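Local structure of GCN5-related N-acetyltransferase (Brucella abortus, 7N1L) at residues A[93-107]-A[134-146]. The protein probably transfers acyl groups, most likely acetyl from acetyl-CoA, to amino groups, as expected of a GCN5-related N-acetyltransferase. Numbering follows the deposited sequence.
Sequences DLPEPVTGLRAGQVD and ERSWSKLVLNAPR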
loop_
_atom_site.group_PDB
_atom_site.type_symbol
_atom_site.label_atom_id
_atom_site.label_comp_id
_atom_site.label_asym_id
_atom_site.label_seq_id
_atom_site.Cartn_x
_atom_site.Cartn_y
_atom_site.Cartn_z
ATOM N N ASP A 93 4.522 6.773 -0.708
ATOM C CA ASP A 93 4.427 7.448 -2.000
ATOM C C ASP A 93 4.607 6.344 -3.049
ATOM O O ASP A 93 5.727 5.901 -3.308
ATOM C CB ASP A 93 5.483 8.545 -2.130
ATOM C CG ASP A 93 5.352 9.352 -3.434
ATOM O OD1 ASP A 93 4.690 8.872 -4.379
ATOM O OD2 ASP A 93 5.964 10.438 -3.559
ATOM N N LEU A 94 3.512 5.882 -3.611
ATOM C CA LEU A 94 3.492 4.671 -4.428
ATOM C C LEU A 94 3.173 4.964 -5.887
ATOM O O LEU A 94 2.465 5.924 -6.195
ATOM C CB LEU A 94 2.472 3.655 -3.908
ATOM C CG LEU A 94 2.752 3.056 -2.541
ATOM C CD1 LEU A 94 1.611 2.168 -2.113
ATOM C CD2 LEU A 94 4.065 2.279 -2.561
ATOM N N PRO A 95 3.675 4.156 -6.816
ATOM C CA PRO A 95 3.257 4.325 -8.209
ATOM C C PRO A 95 1.788 3.975 -8.341
ATOM O O PRO A 95 1.258 3.166 -7.581
ATOM C CB PRO A 95 4.158 3.349 -8.977
ATOM C CG PRO A 95 4.530 2.310 -7.981
ATOM C CD PRO A 95 4.656 3.063 -6.665
ATOM N N GLU A 96 1.115 4.662 -9.266
ATOM C CA GLU A 96 -0.296 4.439 -9.588
ATOM C C GLU A 96 -0.373 3.980 -11.036
ATOM O O GLU A 96 -0.389 4.810 -11.962
ATOM C CB GLU A 96 -1.113 5.710 -9.352
ATOM C CG GLU A 96 -2.569 5.450 -9.033
ATOM C CD GLU A 96 -3.278 4.729 -10.171
ATOM O OE1 GLU A 96 -3.576 5.410 -11.186
ATOM O OE2 GLU A 96 -3.520 3.488 -10.056
ATOM N N PRO A 97 -0.409 2.670 -11.289
ATOM C CA PRO A 97 -0.262 2.182 -12.670
ATOM C C PRO A 97 -1.382 2.587 -13.618
ATOM O O PRO A 97 -1.150 2.677 -14.829
ATOM C CB PRO A 97 -0.221 0.655 -12.493
ATOM C CG PRO A 97 0.171 0.437 -11.087
ATOM C CD PRO A 97 -0.461 1.561 -10.325
ATOM N N VAL A 98 -2.589 2.819 -13.122
ATOM C CA VAL A 98 -3.695 3.093 -14.024
ATOM C C VAL A 98 -3.515 4.449 -14.706
ATOM O O VAL A 98 -3.587 4.556 -15.937
ATOM C CB VAL A 98 -5.030 2.971 -13.261
ATOM C CG1 VAL A 98 -6.162 3.657 -14.007
ATOM C CG2 VAL A 98 -5.353 1.480 -13.022
ATOM N N THR A 99 -3.260 5.499 -13.924
ATOM C CA THR A 99 -3.068 6.835 -14.475
ATOM C C THR A 99 -1.627 7.112 -14.864
ATOM O O THR A 99 -1.369 8.098 -15.564
ATOM C CB THR A 99 -3.518 7.898 -13.477
ATOM O OG1 THR A 99 -2.696 7.804 -12.309
ATOM C CG2 THR A 99 -4.978 7.709 -13.100
ATOM N N GLY A 100 -0.678 6.291 -14.425
ATOM C CA GLY A 100 0.700 6.583 -14.724
ATOM C C GLY A 100 1.310 7.664 -13.871
ATOM O O GLY A 100 2.403 8.133 -14.192
ATOM N N LEU A 101 0.598 8.133 -12.852
ATOM C CA LEU A 101 1.089 9.086 -11.865
ATOM C C LEU A 101 1.382 8.315 -10.575
ATOM O O LEU A 101 1.604 7.106 -10.595
ATOM C CB LEU A 101 0.075 10.226 -11.681
ATOM C CG LEU A 101 -0.291 11.014 -12.944
ATOM C CD1 LEU A 101 -1.511 11.871 -12.707
ATOM C CD2 LEU A 101 0.879 11.869 -13.382
ATOM N N ARG A 102 1.399 9.000 -9.453
ATOM C CA ARG A 102 1.615 8.332 -8.180
ATOM C C ARG A 102 0.387 8.530 -7.300
ATOM O O ARG A 102 -0.543 9.253 -7.654
ATOM C CB ARG A 102 2.911 8.843 -7.509
ATOM C CG ARG A 102 4.191 8.538 -8.369
ATOM C CD ARG A 102 5.543 8.728 -7.643
ATOM N NE ARG A 102 5.810 7.699 -6.639
ATOM C CZ ARG A 102 6.455 6.557 -6.864
ATOM N NH1 ARG A 102 6.902 6.242 -8.063
ATOM N NH2 ARG A 102 6.677 5.723 -5.849
ATOM N N ALA A 103 0.386 7.861 -6.151
ATOM C CA ALA A 103 -0.659 8.023 -5.157
ATOM C C ALA A 103 -0.046 7.849 -3.772
ATOM O O ALA A 103 0.954 7.149 -3.610
ATOM C CB ALA A 103 -1.805 7.013 -5.363
ATOM N N GLY A 104 -0.638 8.519 -2.776
ATOM C CA GLY A 104 -0.239 8.323 -1.387
ATOM C C GLY A 104 -1.119 7.300 -0.685
ATOM O O GLY A 104 -2.312 7.193 -0.953
ATOM N N GLN A 105 -0.542 6.565 0.260
ATOM C CA GLN A 105 -1.302 5.539 0.966
ATOM C C GLN A 105 -0.976 5.629 2.447
ATOM O O GLN A 105 0.201 5.609 2.820
ATOM C CB GLN A 105 -0.998 4.139 0.433
ATOM C CG GLN A 105 -1.729 2.998 1.181
ATOM C CD GLN A 105 -1.396 1.615 0.606
ATOM O OE1 GLN A 105 -1.299 1.468 -0.599
ATOM N NE2 GLN A 105 -1.210 0.618 1.466
ATOM N N VAL A 106 -2.020 5.792 3.267
ATOM C CA VAL A 106 -1.917 5.880 4.722
ATOM C C VAL A 106 -2.547 4.633 5.327
ATOM O O VAL A 106 -3.744 4.382 5.138
ATOM C CB VAL A 106 -2.627 7.128 5.272
ATOM C CG1 VAL A 106 -2.636 7.089 6.798
ATOM C CG2 VAL A 106 -1.993 8.397 4.755
ATOM N N ASP A 107 -1.778 3.902 6.112
ATOM C CA ASP A 107 -2.289 2.760 6.852
ATOM C C ASP A 107 -2.324 3.003 8.349
ATOM O O ASP A 107 -2.880 2.183 9.080
ATOM C CB ASP A 107 -1.434 1.508 6.565
ATOM C CG ASP A 107 -1.532 1.030 5.100
ATOM O OD1 ASP A 107 -2.468 1.401 4.387
ATOM O OD2 ASP A 107 -0.632 0.311 4.648
ATOM N N GLU A 134 3.155 18.424 -5.247
ATOM C CA GLU A 134 4.590 18.166 -5.187
ATOM C C GLU A 134 4.906 16.736 -5.615
ATOM O O GLU A 134 5.909 16.492 -6.298
ATOM C CB GLU A 134 5.095 18.461 -3.765
ATOM C CG GLU A 134 6.329 17.714 -3.298
ATOM C CD GLU A 134 6.674 17.954 -1.811
ATOM O OE1 GLU A 134 6.813 19.128 -1.417
ATOM O OE2 GLU A 134 6.856 16.981 -1.042
ATOM N N ARG A 135 4.046 15.783 -5.253
ATOM C CA ARG A 135 4.326 14.379 -5.490
ATOM C C ARG A 135 3.662 13.812 -6.739
ATOM O O ARG A 135 3.890 12.642 -7.042
ATOM C CB ARG A 135 3.899 13.544 -4.275
ATOM C CG ARG A 135 4.557 13.942 -2.945
ATOM C CD ARG A 135 6.095 13.749 -2.941
ATOM N NE ARG A 135 6.642 14.049 -1.626
ATOM C CZ ARG A 135 6.901 13.134 -0.701
ATOM N NH1 ARG A 135 6.756 11.835 -0.949
ATOM N NH2 ARG A 135 7.277 13.530 0.519
ATOM N N SER A 136 2.888 14.609 -7.489
ATOM C CA SER A 136 2.052 14.122 -8.610
ATOM C C SER A 136 1.101 13.015 -8.167
ATOM O O SER A 136 0.976 11.971 -8.814
ATOM C CB SER A 136 2.882 13.649 -9.808
ATOM O OG SER A 136 3.513 14.736 -10.438
ATOM N N TRP A 137 0.442 13.232 -7.042
ATOM C CA TRP A 137 -0.576 12.304 -6.587
ATOM C C TRP A 137 -1.889 12.590 -7.292
ATOM O O TRP A 137 -2.320 13.743 -7.362
ATOM C CB TRP A 137 -0.780 12.406 -5.082
ATOM C CG TRP A 137 0.325 11.777 -4.351
ATOM C CD1 TRP A 137 1.317 10.985 -4.879
ATOM C CD2 TRP A 137 0.601 11.903 -2.955
ATOM N NE1 TRP A 137 2.189 10.600 -3.882
ATOM C CE2 TRP A 137 1.779 11.160 -2.694
ATOM C CE3 TRP A 137 -0.019 12.594 -1.900
ATOM C CZ2 TRP A 137 2.329 11.058 -1.406
ATOM C CZ3 TRP A 137 0.529 12.498 -0.621
ATOM C CH2 TRP A 137 1.687 11.734 -0.384
ATOM N N SER A 138 -2.484 11.540 -7.862
ATOM C CA SER A 138 -3.871 11.584 -8.304
ATOM C C SER A 138 -4.840 11.318 -7.162
ATOM O O SER A 138 -6.030 11.620 -7.291
ATOM C CB SER A 138 -4.117 10.571 -9.426
ATOM O OG SER A 138 -3.957 9.253 -8.940
ATOM N N LYS A 139 -4.374 10.706 -6.076
ATOM C CA LYS A 139 -5.245 10.413 -4.949
ATOM C C LYS A 139 -4.421 10.135 -3.699
ATOM O O LYS A 139 -3.223 9.859 -3.758
ATOM C CB LYS A 139 -6.165 9.220 -5.237
ATOM C CG LYS A 139 -5.462 7.919 -5.614
ATOM C CD LYS A 139 -6.520 6.867 -5.977
ATOM C CE LYS A 139 -5.911 5.532 -6.362
ATOM N NZ LYS A 139 -5.380 5.512 -7.762
ATOM N N LEU A 140 -5.117 10.150 -2.570
ATOM C CA LEU A 140 -4.603 9.709 -1.288
ATOM C C LEU A 140 -5.544 8.623 -0.780
ATOM O O LEU A 140 -6.742 8.867 -0.629
ATOM C CB LEU A 140 -4.529 10.875 -0.312
ATOM C CG LEU A 140 -4.140 10.572 1.111
ATOM C CD1 LEU A 140 -2.828 9.848 1.114
ATOM C CD2 LEU A 140 -4.039 11.926 1.907
ATOM N N VAL A 141 -5.031 7.402 -0.647
ATOM C CA VAL A 141 -5.791 6.279 -0.132
ATOM C C VAL A 141 -5.598 6.211 1.377
ATOM O O VAL A 141 -4.461 6.171 1.862
ATOM C CB VAL A 141 -5.336 4.972 -0.803
ATOM C CG1 VAL A 141 -5.900 3.755 -0.067
ATOM C CG2 VAL A 141 -5.726 4.978 -2.277
ATOM N N LEU A 142 -6.698 6.115 2.120
ATOM C CA LEU A 142 -6.650 6.049 3.571
ATOM C C LEU A 142 -7.252 4.733 4.018
ATOM O O LEU A 142 -8.448 4.499 3.814
ATOM C CB LEU A 142 -7.407 7.214 4.214
ATOM C CG LEU A 142 -7.099 8.649 3.745
ATOM C CD1 LEU A 142 -8.120 9.626 4.297
ATOM C CD2 LEU A 142 -5.692 9.052 4.146
ATOM N N ASN A 143 -6.443 3.899 4.666
ATOM C CA ASN A 143 -6.882 2.605 5.177
ATOM C C ASN A 143 -6.990 2.664 6.700
ATOM O O ASN A 143 -6.019 2.986 7.385
ATOM C CB ASN A 143 -5.912 1.508 4.728
ATOM C CG ASN A 143 -5.941 1.294 3.207
ATOM O OD1 ASN A 143 -7.016 1.241 2.604
ATOM N ND2 ASN A 143 -4.772 1.230 2.590
ATOM N N ALA A 144 -8.155 2.332 7.232
ATOM C CA ALA A 144 -8.388 2.415 8.661
ATOM C C ALA A 144 -8.487 1.021 9.260
ATOM O O ALA A 144 -9.376 0.243 8.871
ATOM C CB ALA A 144 -9.666 3.207 8.964
ATOM N N PRO A 145 -7.632 0.669 10.217
ATOM C CA PRO A 145 -7.779 -0.630 10.871
ATOM C C PRO A 145 -9.094 -0.686 11.621
ATOM O O PRO A 145 -9.714 0.342 11.909
ATOM C CB PRO A 145 -6.584 -0.673 11.834
ATOM C CG PRO A 145 -6.351 0.775 12.185
ATOM C CD PRO A 145 -6.615 1.512 10.888
ATOM N N ARG A 146 -9.538 -1.911 11.913
ATOM C CA ARG A 146 -10.758 -2.074 12.700
ATOM C C ARG A 146 -10.560 -1.525 14.100
ATOM O O ARG A 146 -11.458 -0.890 14.666
ATOM C CB ARG A 146 -11.176 -3.542 12.758
ATOM C CG ARG A 146 -12.603 -3.733 13.220
ATOM C CD ARG A 146 -12.848 -5.161 13.660
ATOM N NE ARG A 146 -11.891 -5.538 14.696
ATOM C CZ ARG A 146 -12.154 -5.525 15.999
ATOM N NH1 ARG A 146 -13.357 -5.208 16.461
ATOM N NH2 ARG A 146 -11.186 -5.834 16.860
HETATM O O HOH W 1 6.320 11.496 -5.734
#
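Trp137 lies flat against Gly104, whose CA sits 3.8 Å from the centroid of the six-membered ring, a CH-pi contact over the face. Glycine suits this tight spot because, lacking a side chain, it lets the indole rest on the backbone. Tryptophan adds an edge N-H: NE1 gives Asp93 OD1 an almost straight bond of 3.1 Å (176°). Arg102 NE reaches the same oxygen from the opposite face of the carboxylate. With CG anti to the backbone N (chi1 -176°), Asp93 has a second oxygen, OD2, for Arg135 NH1, also bound to Glu75. Strands 101-111 and 137-144 form a parallel pair of the GNAT fold; Arg102 pairs with Trp137, a beta bulge shifts the register by one, and Gly104 then pairs with Leu140. Apolar Val106 and Leu142 lie side by side, suited to cover by helices; beyond them Asn143 ND2 meets Asp107 OD1 at 2.9 Å, while Asn143 OD1 binds Ser166 of the second subunit. The solvent side is looser, with Leu101 and Ser136 exposed. Helix 120-129 packs on Trp137 and Val106, helix 150-158 on Val106 and Leu142, and strand 137-144, outermost in its chain, continues the sheet antiparallel into the second subunit.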